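Long-range contacts in ribonucleoside-diphosphate reductase (Pseudomonas aeruginosa, PDB 5IM3), which probably catalyses the reduction of ribonucleoside diphosphates to deoxyribonucleotides, the precursors for DNA synthesis, and binds dATP at allosteric sites: residues 409-414 with 458-463; 668-673 with 846-851. One frame throughout, in Å; residues are numbered along the deposited sequence.

Contact 1 (409-414 with 458-463); sequences VRALGS and HLDIEE. With DTP (2'-deoxyadenosine 5'-triphosphate), chain G.
Two side chains, H458 and D460, reach across to the backbone of V409 and L412 in a buried loop-to-loop contact beside the dATP bound at R410. Segment 409-414 follows strand 401-405 of the barrel domain. Segment 458-463 leads into helix 461-465.

The H458 ring meets V409 edge-on. H458 NE2 donates to V409 O at 2.8 Å, with O close to the ring plane and the bond nearly in line with the carbonyl. CG lies anti to the backbone N of H458 (chi1 -163°), which carries the ring toward segment 409-414. On its other nitrogen, H458 ND1 accepts from D460 N at 3.1 Å. Both ring nitrogens are thus used, and the rotation of the ring is fixed.

D460 turns its carboxylate to the turn that begins at A411. D460 OD1 takes L412 N on its syn side at 3.0 Å, in an almost straight bond (172°). OD2 lies by A411 CA and is bonded to V426 N. A411 CB packs between these groups, touches H458 CE1 and is pressed tightly against L459 CB, at 3.4 Å.

A type II turn runs from A411 to S414. A411 O accepts from both S414 N and S414 OG, which approach from one face of its plane.

R410 turns away from segment 458-463 to the nucleotide. R410 NH2 donates to DTP O3G at 2.9 Å, and NH1 makes a weak bond to O1G. C5' of DTP lies over one face of the guanidinium, while D380 forms a salt bridge with NE. K397 and V440 of the second subunit also bind this dATP. H458 and D460 hold the loop from behind. V409 and R410 lie in the dATP site shared with that subunit, consistent with the specificity site of class I ribonucleotide reductases.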
ATOM      1  N   VAL A 409     -29.079  -4.741  29.802  1.00 38.02           N
ATOM      2  CA  VAL A 409     -28.152  -4.085  30.720  1.00 41.04           C
ATOM      3  C   VAL A 409     -27.808  -2.697  30.187  1.00 39.93           C
ATOM      4  O   VAL A 409     -27.415  -2.545  29.026  1.00 40.06           O
ATOM      5  CB  VAL A 409     -26.892  -4.946  30.913  1.00 39.94           C
ATOM      6  CG1 VAL A 409     -25.868  -4.237  31.787  1.00 38.80           C
ATOM      7  CG2 VAL A 409     -27.269  -6.290  31.523  1.00 39.20           C
ATOM      8  N   ARG A 410     -27.933  -1.685  31.047  1.00 43.03           N
ATOM      9  CA  ARG A 410     -27.840  -0.294  30.617  1.00 42.72           C
ATOM     10  C   ARG A 410     -26.432   0.054  30.143  1.00 42.62           C
ATOM     11  O   ARG A 410     -25.433  -0.510  30.598  1.00 41.74           O
ATOM     12  CB  ARG A 410     -28.265   0.641  31.749  1.00 45.04           C
ATOM     13  CG  ARG A 410     -27.410   0.566  33.000  1.00 45.16           C
ATOM     14  CD  ARG A 410     -28.037   1.371  34.131  1.00 47.23           C
ATOM     15  NE  ARG A 410     -29.334   0.826  34.523  1.00 47.72           N
ATOM     16  CZ  ARG A 410     -30.034   1.224  35.580  1.00 53.04           C
ATOM     17  NH1 ARG A 410     -29.572   2.187  36.368  1.00 57.67           N
ATOM     18  NH2 ARG A 410     -31.198   0.655  35.851  1.00 55.18           N
ATOM     19  N   ALA A 411     -26.364   1.017  29.226  1.00 44.93           N
ATOM     20  CA  ALA A 411     -25.163   1.279  28.453  1.00 42.25           C
ATOM     21  C   ALA A 411     -24.319   2.384  29.086  1.00 43.28           C
ATOM     22  O   ALA A 411     -24.689   2.993  30.092  1.00 44.80           O
ATOM     23  CB  ALA A 411     -25.539   1.651  27.019  1.00 42.07           C
ATOM     24  N   LEU A 412     -23.163   2.642  28.476  1.00 45.62           N
ATOM     25  CA  LEU A 412     -22.293   3.727  28.910  1.00 46.57           C
ATOM     26  C   LEU A 412     -23.083   5.022  29.025  1.00 46.63           C
ATOM     27  O   LEU A 412     -23.869   5.366  28.139  1.00 44.35           O
ATOM     28  CB  LEU A 412     -21.134   3.904  27.924  1.00 45.94           C
ATOM     29  CG  LEU A 412     -20.182   5.074  28.202  1.00 53.46           C
ATOM     30  CD1 LEU A 412     -19.365   4.827  29.465  1.00 53.64           C
ATOM     31  CD2 LEU A 412     -19.271   5.332  27.011  1.00 53.05           C
ATOM     32  N   GLY A 413     -22.871   5.735  30.133  1.00 45.88           N
ATOM     33  CA  GLY A 413     -23.495   7.019  30.358  1.00 48.64           C
ATOM     34  C   GLY A 413     -24.822   6.973  31.082  1.00 49.15           C
ATOM     35  O   GLY A 413     -25.355   8.034  31.424  1.00 52.10           O
ATOM     36  N   SER A 414     -25.371   5.786  31.329  1.00 46.78           N
ATOM     37  CA  SER A 414     -26.643   5.672  32.026  1.00 48.40           C
ATOM     38  C   SER A 414     -26.479   6.011  33.505  1.00 52.63           C
ATOM     39  O   SER A 414     -25.433   5.758  34.110  1.00 53.48           O
ATOM     40  CB  SER A 414     -27.205   4.258  31.892  1.00 49.54           C
ATOM     41  OG  SER A 414     -27.168   3.811  30.550  1.00 50.41           O
ATOM     42  N   HIS A 458     -28.623  -0.648  20.891  1.00 46.17           N
ATOM     43  CA  HIS A 458     -27.968  -0.519  22.185  1.00 46.01           C
ATOM     44  C   HIS A 458     -26.791   0.444  22.089  1.00 45.26           C
ATOM     45  O   HIS A 458     -25.985   0.375  21.158  1.00 43.98           O
ATOM     46  CB  HIS A 458     -27.497  -1.892  22.662  1.00 45.57           C
ATOM     47  CG  HIS A 458     -27.168  -1.956  24.121  1.00 44.98           C
ATOM     48  ND1 HIS A 458     -25.993  -1.463  24.643  1.00 45.40           N
ATOM     49  CD2 HIS A 458     -27.851  -2.482  25.165  1.00 45.40           C
ATOM     50  CE1 HIS A 458     -25.970  -1.672  25.947  1.00 46.51           C
ATOM     51  NE2 HIS A 458     -27.086  -2.290  26.289  1.00 46.47           N
ATOM     52  N   LEU A 459     -26.688   1.344  23.068  1.00 40.95           N
ATOM     53  CA  LEU A 459     -25.695   2.408  22.992  1.00 41.99           C
ATOM     54  C   LEU A 459     -24.259   1.897  23.047  1.00 39.80           C
ATOM     55  O   LEU A 459     -23.346   2.615  22.626  1.00 39.39           O
ATOM     56  CB  LEU A 459     -25.926   3.425  24.110  1.00 43.19           C
ATOM     57  CG  LEU A 459     -26.353   4.803  23.611  1.00 45.02           C
ATOM     58  CD1 LEU A 459     -26.660   5.701  24.789  1.00 48.70           C
ATOM     59  CD2 LEU A 459     -25.273   5.418  22.738  1.00 44.53           C
ATOM     60  N   ASP A 460     -24.035   0.682  23.540  1.00 39.37           N
ATOM     61  CA  ASP A 460     -22.701   0.099  23.551  1.00 40.92           C
ATOM     62  C   ASP A 460     -22.397  -0.697  22.283  1.00 39.79           C
ATOM     63  O   ASP A 460     -21.356  -1.358  22.218  1.00 39.11           O
ATOM     64  CB  ASP A 460     -22.524  -0.800  24.781  1.00 43.75           C
ATOM     65  CG  ASP A 460     -22.563  -0.024  26.089  1.00 46.17           C
ATOM     66  OD1 ASP A 460     -22.217   1.176  26.095  1.00 45.71           O
ATOM     67  OD2 ASP A 460     -22.934  -0.627  27.116  1.00 45.64           O
ATOM     68  N   ILE A 461     -23.259  -0.622  21.265  1.00 42.52           N
ATOM     69  CA  ILE A 461     -23.131  -1.520  20.119  1.00 44.70           C
ATOM     70  C   ILE A 461     -21.793  -1.329  19.416  1.00 47.20           C
ATOM     71  O   ILE A 461     -21.176  -2.300  18.965  1.00 43.67           O
ATOM     72  CB  ILE A 461     -24.311  -1.330  19.143  1.00 45.75           C
ATOM     73  CG1 ILE A 461     -24.267  -2.392  18.038  1.00 45.83           C
ATOM     74  CG2 ILE A 461     -24.294   0.062  18.520  1.00 45.98           C
ATOM     75  CD1 ILE A 461     -24.428  -3.817  18.546  1.00 45.66           C
ATOM     76  N   GLU A 462     -21.320  -0.082  19.308  1.00 48.19           N
ATOM     77  CA  GLU A 462     -20.092   0.178  18.561  1.00 48.82           C
ATOM     78  C   GLU A 462     -18.889  -0.477  19.232  1.00 47.65           C
ATOM     79  O   GLU A 462     -18.057  -1.098  18.562  1.00 48.17           O
ATOM     80  CB  GLU A 462     -19.879   1.687  18.404  1.00 55.27           C
ATOM     81  CG  GLU A 462     -20.908   2.351  17.500  1.00 57.93           C
ATOM     82  CD  GLU A 462     -20.823   3.864  17.514  1.00 64.56           C
ATOM     83  OE1 GLU A 462     -20.757   4.450  18.616  1.00 66.64           O
ATOM     84  OE2 GLU A 462     -20.820   4.470  16.420  1.00 68.01           O
ATOM     85  N   GLU A 463     -18.770  -0.341  20.552  1.00 48.07           N
ATOM     86  CA  GLU A 463     -17.735  -1.081  21.267  1.00 49.79           C
ATOM     87  C   GLU A 463     -17.944  -2.587  21.125  1.00 47.12           C
ATOM     88  O   GLU A 463     -16.971  -3.343  21.034  1.00 47.39           O
ATOM     89  CB  GLU A 463     -17.724  -0.670  22.743  1.00 52.28           C
ATOM     90  CG  GLU A 463     -16.559  -1.226  23.558  1.00 53.79           C
ATOM     91  CD  GLU A 463     -16.637  -0.844  25.033  1.00 57.55           C
ATOM     92  OE1 GLU A 463     -17.691  -0.323  25.463  1.00 57.45           O
ATOM     93  OE2 GLU A 463     -15.649  -1.075  25.765  1.00 57.61           O
TER
HETATM   94  PG  DTP G1005     -32.184   1.309  39.611  1.00 74.43           P
HETATM   95  O1G DTP G1005     -31.177   2.373  39.332  1.00 74.84           O
HETATM   96  O2G DTP G1005     -33.609   1.849  39.749  1.00 79.11           O
HETATM   97  O3G DTP G1005     -32.197   0.226  38.533  1.00 76.43           O
HETATM   98  PB  DTP G1005     -31.374  -0.949  41.208  1.00 67.18           P
HETATM   99  O1B DTP G1005     -32.015  -1.836  40.219  1.00 64.55           O
HETATM  100  O2B DTP G1005     -31.708  -1.391  42.632  1.00 65.17           O
HETATM  101  O3B DTP G1005     -31.869   0.547  40.974  1.00 73.53           O
HETATM  102  PA  DTP G1005     -28.940  -2.087  40.349  1.00 52.63           P
HETATM  103  O1A DTP G1005     -29.942  -3.028  39.879  1.00 63.93           O
HETATM  104  O2A DTP G1005     -28.079  -2.788  41.374  1.00 56.14           O
HETATM  105  O3A DTP G1005     -29.790  -0.941  41.042  1.00 64.43           O
HETATM  106  O5' DTP G1005     -28.062  -1.595  39.134  1.00 51.75           O
HETATM  107  C5' DTP G1005     -28.647  -1.196  37.877  1.00 49.57           C
HETATM  108  C4' DTP G1005     -27.580  -1.162  36.810  1.00 45.92           C
HETATM  109  O4' DTP G1005     -26.451  -0.397  37.286  1.00 43.80           O
HETATM  110  C3' DTP G1005     -27.036  -2.524  36.376  1.00 44.76           C
HETATM  111  O3' DTP G1005     -26.846  -2.555  34.962  1.00 44.19           O
HETATM  112  C2' DTP G1005     -25.701  -2.619  37.103  1.00 44.47           C
HETATM  113  C1' DTP G1005     -25.264  -1.169  37.210  1.00 42.94           C
HETATM  114  N9  DTP G1005     -24.464  -0.878  38.392  1.00 42.39           N
HETATM  115  C8  DTP G1005     -24.942  -0.656  39.656  1.00 42.62           C
HETATM  116  N7  DTP G1005     -24.008  -0.474  40.557  1.00 43.86           N
HETATM  117  C5  DTP G1005     -22.829  -0.571  39.832  1.00 41.60           C
HETATM  118  C6  DTP G1005     -21.477  -0.457  40.202  1.00 43.60           C
HETATM  119  N6  DTP G1005     -21.066  -0.212  41.449  1.00 44.48           N
HETATM  120  N1  DTP G1005     -20.548  -0.595  39.232  1.00 43.84           N
HETATM  121  C2  DTP G1005     -20.954  -0.829  37.981  1.00 43.77           C
HETATM  122  N3  DTP G1005     -22.197  -0.960  37.513  1.00 44.46           N
HETATM  123  C4  DTP G1005     -23.096  -0.819  38.497  1.00 42.59           C

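Contact 2 (668-673 with 846-851)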
ATOM      1  N   ALA A 668     -26.555 -36.631   0.334  1.00 57.79           N
ATOM      2  CA  ALA A 668     -27.831 -36.969  -0.287  1.00 59.35           C
ATOM      3  C   ALA A 668     -27.941 -36.359  -1.679  1.00 59.78           C
ATOM      4  O   ALA A 668     -28.536 -36.962  -2.579  1.00 60.73           O
ATOM      5  CB  ALA A 668     -28.989 -36.506   0.597  1.00 55.95           C
ATOM      6  N   LEU A 669     -27.385 -35.158  -1.872  1.00 59.26           N
ATOM      7  CA  LEU A 669     -27.347 -34.563  -3.205  1.00 59.80           C
ATOM      8  C   LEU A 669     -26.525 -35.419  -4.162  1.00 62.52           C
ATOM      9  O   LEU A 669     -26.927 -35.640  -5.310  1.00 63.22           O
ATOM     10  CB  LEU A 669     -26.772 -33.146  -3.138  1.00 58.28           C
ATOM     11  CG  LEU A 669     -27.600 -32.055  -2.461  1.00 56.09           C
ATOM     12  CD1 LEU A 669     -26.795 -30.768  -2.384  1.00 56.10           C
ATOM     13  CD2 LEU A 669     -28.909 -31.813  -3.192  1.00 57.50           C
ATOM     14  N   TYR A 670     -25.367 -35.904  -3.709  1.00 63.73           N
ATOM     15  CA  TYR A 670     -24.545 -36.771  -4.548  1.00 65.23           C
ATOM     16  C   TYR A 670     -25.346 -37.963  -5.053  1.00 68.44           C
ATOM     17  O   TYR A 670     -25.298 -38.304  -6.241  1.00 72.03           O
ATOM     18  CB  TYR A 670     -23.318 -37.256  -3.770  1.00 65.00           C
ATOM     19  CG  TYR A 670     -22.301 -36.189  -3.415  1.00 62.13           C
ATOM     20  CD1 TYR A 670     -22.133 -35.057  -4.207  1.00 61.23           C
ATOM     21  CD2 TYR A 670     -21.498 -36.323  -2.289  1.00 60.11           C
ATOM     22  CE1 TYR A 670     -21.198 -34.089  -3.882  1.00 60.12           C
ATOM     23  CE2 TYR A 670     -20.564 -35.360  -1.955  1.00 59.61           C
ATOM     24  CZ  TYR A 670     -20.416 -34.247  -2.755  1.00 60.51           C
ATOM     25  OH  TYR A 670     -19.484 -33.290  -2.426  1.00 60.08           O
ATOM     26  N   LEU A 671     -26.088 -38.620  -4.156  1.00 67.97           N
ATOM     27  CA  LEU A 671     -26.829 -39.816  -4.542  1.00 69.71           C
ATOM     28  C   LEU A 671     -27.893 -39.528  -5.588  1.00 70.35           C
ATOM     29  O   LEU A 671     -28.305 -40.445  -6.304  1.00 73.03           O
ATOM     30  CB  LEU A 671     -27.474 -40.452  -3.309  1.00 68.86           C
ATOM     31  CG  LEU A 671     -26.506 -41.044  -2.284  1.00 68.89           C
ATOM     32  CD1 LEU A 671     -27.265 -41.600  -1.088  1.00 67.97           C
ATOM     33  CD2 LEU A 671     -25.644 -42.129  -2.918  1.00 68.94           C
ATOM     34  N   GLN A 672     -28.352 -38.284  -5.686  1.00 70.69           N
ATOM     35  CA  GLN A 672     -29.280 -37.873  -6.726  1.00 70.92           C
ATOM     36  C   GLN A 672     -28.574 -37.200  -7.896  1.00 71.13           C
ATOM     37  O   GLN A 672     -29.231 -36.829  -8.873  1.00 72.61           O
ATOM     38  CB  GLN A 672     -30.336 -36.932  -6.136  1.00 69.59           C
ATOM     39  CG  GLN A 672     -31.073 -37.515  -4.933  1.00 68.61           C
ATOM     40  CD  GLN A 672     -31.989 -36.512  -4.266  1.00 67.38           C
ATOM     41  OE1 GLN A 672     -33.124 -36.314  -4.695  1.00 68.90           O
ATOM     42  NE2 GLN A 672     -31.498 -35.870  -3.209  1.00 66.37           N
ATOM     43  N   HIS A 673     -27.249 -37.051  -7.822  1.00 71.31           N
ATOM     44  CA  HIS A 673     -26.468 -36.369  -8.853  1.00 72.78           C
ATOM     45  C   HIS A 673     -26.966 -34.943  -9.065  1.00 71.89           C
ATOM     46  O   HIS A 673     -27.019 -34.442 -10.191  1.00 74.13           O
ATOM     47  CB  HIS A 673     -26.482 -37.155 -10.164  1.00 73.99           C
ATOM     48  CG  HIS A 673     -25.847 -38.506 -10.057  1.00 76.05           C
ATOM     49  ND1 HIS A 673     -26.549 -39.630  -9.680  1.00 76.51           N
ATOM     50  CD2 HIS A 673     -24.571 -38.911 -10.266  1.00 76.40           C
ATOM     51  CE1 HIS A 673     -25.735 -40.671  -9.669  1.00 77.13           C
ATOM     52  NE2 HIS A 673     -24.528 -40.261 -10.019  1.00 76.11           N
ATOM     53  N   ASP A 846     -19.523 -29.598 -11.722  1.00 73.43           N
ATOM     54  CA  ASP A 846     -20.570 -28.900 -10.983  1.00 74.80           C
ATOM     55  C   ASP A 846     -21.008 -29.691  -9.755  1.00 71.57           C
ATOM     56  O   ASP A 846     -21.192 -29.118  -8.675  1.00 67.80           O
ATOM     57  CB  ASP A 846     -21.768 -28.641 -11.897  1.00 79.38           C
ATOM     58  CG  ASP A 846     -21.417 -27.761 -13.082  1.00 84.37           C
ATOM     59  OD1 ASP A 846     -20.491 -26.932 -12.947  1.00 84.18           O
ATOM     60  OD2 ASP A 846     -22.063 -27.897 -14.144  1.00 89.30           O
ATOM     61  N   LEU A 847     -21.174 -31.007  -9.904  1.00 66.32           N
ATOM     62  CA  LEU A 847     -21.682 -31.821  -8.804  1.00 65.75           C
ATOM     63  C   LEU A 847     -20.703 -31.873  -7.642  1.00 62.97           C
ATOM     64  O   LEU A 847     -21.125 -31.980  -6.486  1.00 63.76           O
ATOM     65  CB  LEU A 847     -21.987 -33.234  -9.300  1.00 66.91           C
ATOM     66  CG  LEU A 847     -22.425 -34.239  -8.230  1.00 65.22           C
ATOM     67  CD1 LEU A 847     -23.719 -33.797  -7.571  1.00 63.07           C
ATOM     68  CD2 LEU A 847     -22.572 -35.622  -8.846  1.00 66.97           C
ATOM     69  N   TYR A 848     -19.404 -31.807  -7.920  1.00 57.79           N
ATOM     70  CA  TYR A 848     -18.379 -31.860  -6.889  1.00 57.04           C
ATOM     71  C   TYR A 848     -17.685 -30.517  -6.713  1.00 56.17           C
ATOM     72  O   TYR A 848     -16.526 -30.448  -6.306  1.00 52.39           O
ATOM     73  CB  TYR A 848     -17.393 -32.981  -7.190  1.00 57.87           C
ATOM     74  CG  TYR A 848     -18.067 -34.308  -6.972  1.00 60.53           C
ATOM     75  CD1 TYR A 848     -18.103 -34.882  -5.719  1.00 58.43           C
ATOM     76  CD2 TYR A 848     -18.725 -34.950  -8.003  1.00 61.67           C
ATOM     77  CE1 TYR A 848     -18.742 -36.077  -5.503  1.00 59.34           C
ATOM     78  CE2 TYR A 848     -19.366 -36.144  -7.797  1.00 63.37           C
ATOM     79  CZ  TYR A 848     -19.376 -36.706  -6.544  1.00 61.39           C
ATOM     80  OH  TYR A 848     -20.016 -37.904  -6.329  1.00 61.98           O
ATOM     81  N   ALA A 849     -18.414 -29.442  -6.986  1.00 55.19           N
ATOM     82  CA  ALA A 849     -17.947 -28.127  -6.601  1.00 57.56           C
ATOM     83  C   ALA A 849     -17.837 -28.066  -5.086  1.00 58.89           C
ATOM     84  O   ALA A 849     -18.635 -28.659  -4.361  1.00 61.26           O
ATOM     85  CB  ALA A 849     -18.898 -27.052  -7.115  1.00 58.24           C
ATOM     86  N   THR A 850     -16.813 -27.369  -4.616  1.00 64.05           N
ATOM     87  CA  THR A 850     -16.514 -27.252  -3.201  1.00 59.40           C
ATOM     88  C   THR A 850     -17.210 -26.018  -2.611  1.00 57.52           C
ATOM     89  O   THR A 850     -17.826 -25.223  -3.322  1.00 57.82           O
ATOM     90  CB  THR A 850     -14.988 -27.271  -3.040  1.00 61.42           C
ATOM     91  OG1 THR A 850     -14.574 -28.600  -2.702  1.00 61.32           O
ATOM     92  CG2 THR A 850     -14.482 -26.292  -1.997  1.00 63.25           C
ATOM     93  N   ALA A 851     -17.150 -25.878  -1.284  1.00 48.64           N
ATOM     94  CA  ALA A 851     -17.863 -24.802  -0.603  1.00 48.60           C
ATOM     95  C   ALA A 851     -17.498 -23.422  -1.143  1.00 50.39           C
ATOM     96  O   ALA A 851     -18.364 -22.555  -1.281  1.00 48.13           O
ATOM     97  CB  ALA A 851     -17.582 -24.872   0.895  1.00 46.94           C
TER
HETATM   98  O   HOH W   1     -17.818 -31.740  -3.512  1.00 45.99           O
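Y670 and Y848 form an offset stack, with ring centroids 4.5 Å apart and planes at 21°. Y848 CE1 lies over one face of the Y670 ring, displaced toward its rim, and comes within 3.6 Å of Y670 CE1. The edge of the Y670 ring points at the backbone. Y670 CE1 meets L847 O nearly in the ring plane, at 3.4 Å.

With CG anti to the backbone N (chi1 175°), L847 extends toward helix 665-672, and its two methyls meet different atoms there. L847 CD1 packs on Y670 CD1 at 3.9 Å and on the carbonyl carbon of H673. CD2 lies near H673 CA and H673 CD2. No direct hydrogen bond joins the two segments.

A water gives one polar link between the segments. Y670 OH donates to it at 2.5 Å, and the water donates a longer bond to A849 O. The same hydroxyl is hydrogen-bonded to T788, so it has two polar partners. Y848 OH bonds to D812 OD2, and H673 NE2 bonds to D812 OD1. One carboxylate therefore positions residues from both segments.

H673 has positive phi and closes helix 665-672 with a Schellman motif. Just before it, Q672 NE2 turns back to A668 O. Y848 leaves the helical conformation after helix 842-847, so the contact joins two helix C-terminal ends. Helix 807-815 carries D812 and packs against both L671 and Y848. Helix 679-707 covers L669 and Q672. Helix 665-672 itself follows strand 659-663 of the barrel sheet.

Overall arrangement
From the N terminus, the chain passes two ATP cones and the all-alpha region before the barrel domain, where both contacts lie. Contact 1 closes a loop of 43 residues that includes helix 427-440 and strand 450-455. It ties the turn after strand 401-405 to the start of helix 461-465. The chain then runs through strands 482-487, 562-565, 600-608 and 659-663 before contact 2 opens. Contact 2 closes a longer excursion of 172 residues, rich in helices, joining helix 665-672 to the end of helix 842-847. The contacts are in series, neither nested nor crossed. The centres of contact 1 and contact 2 are about 46 Å apart, and their nearest atoms about 28 Å apart.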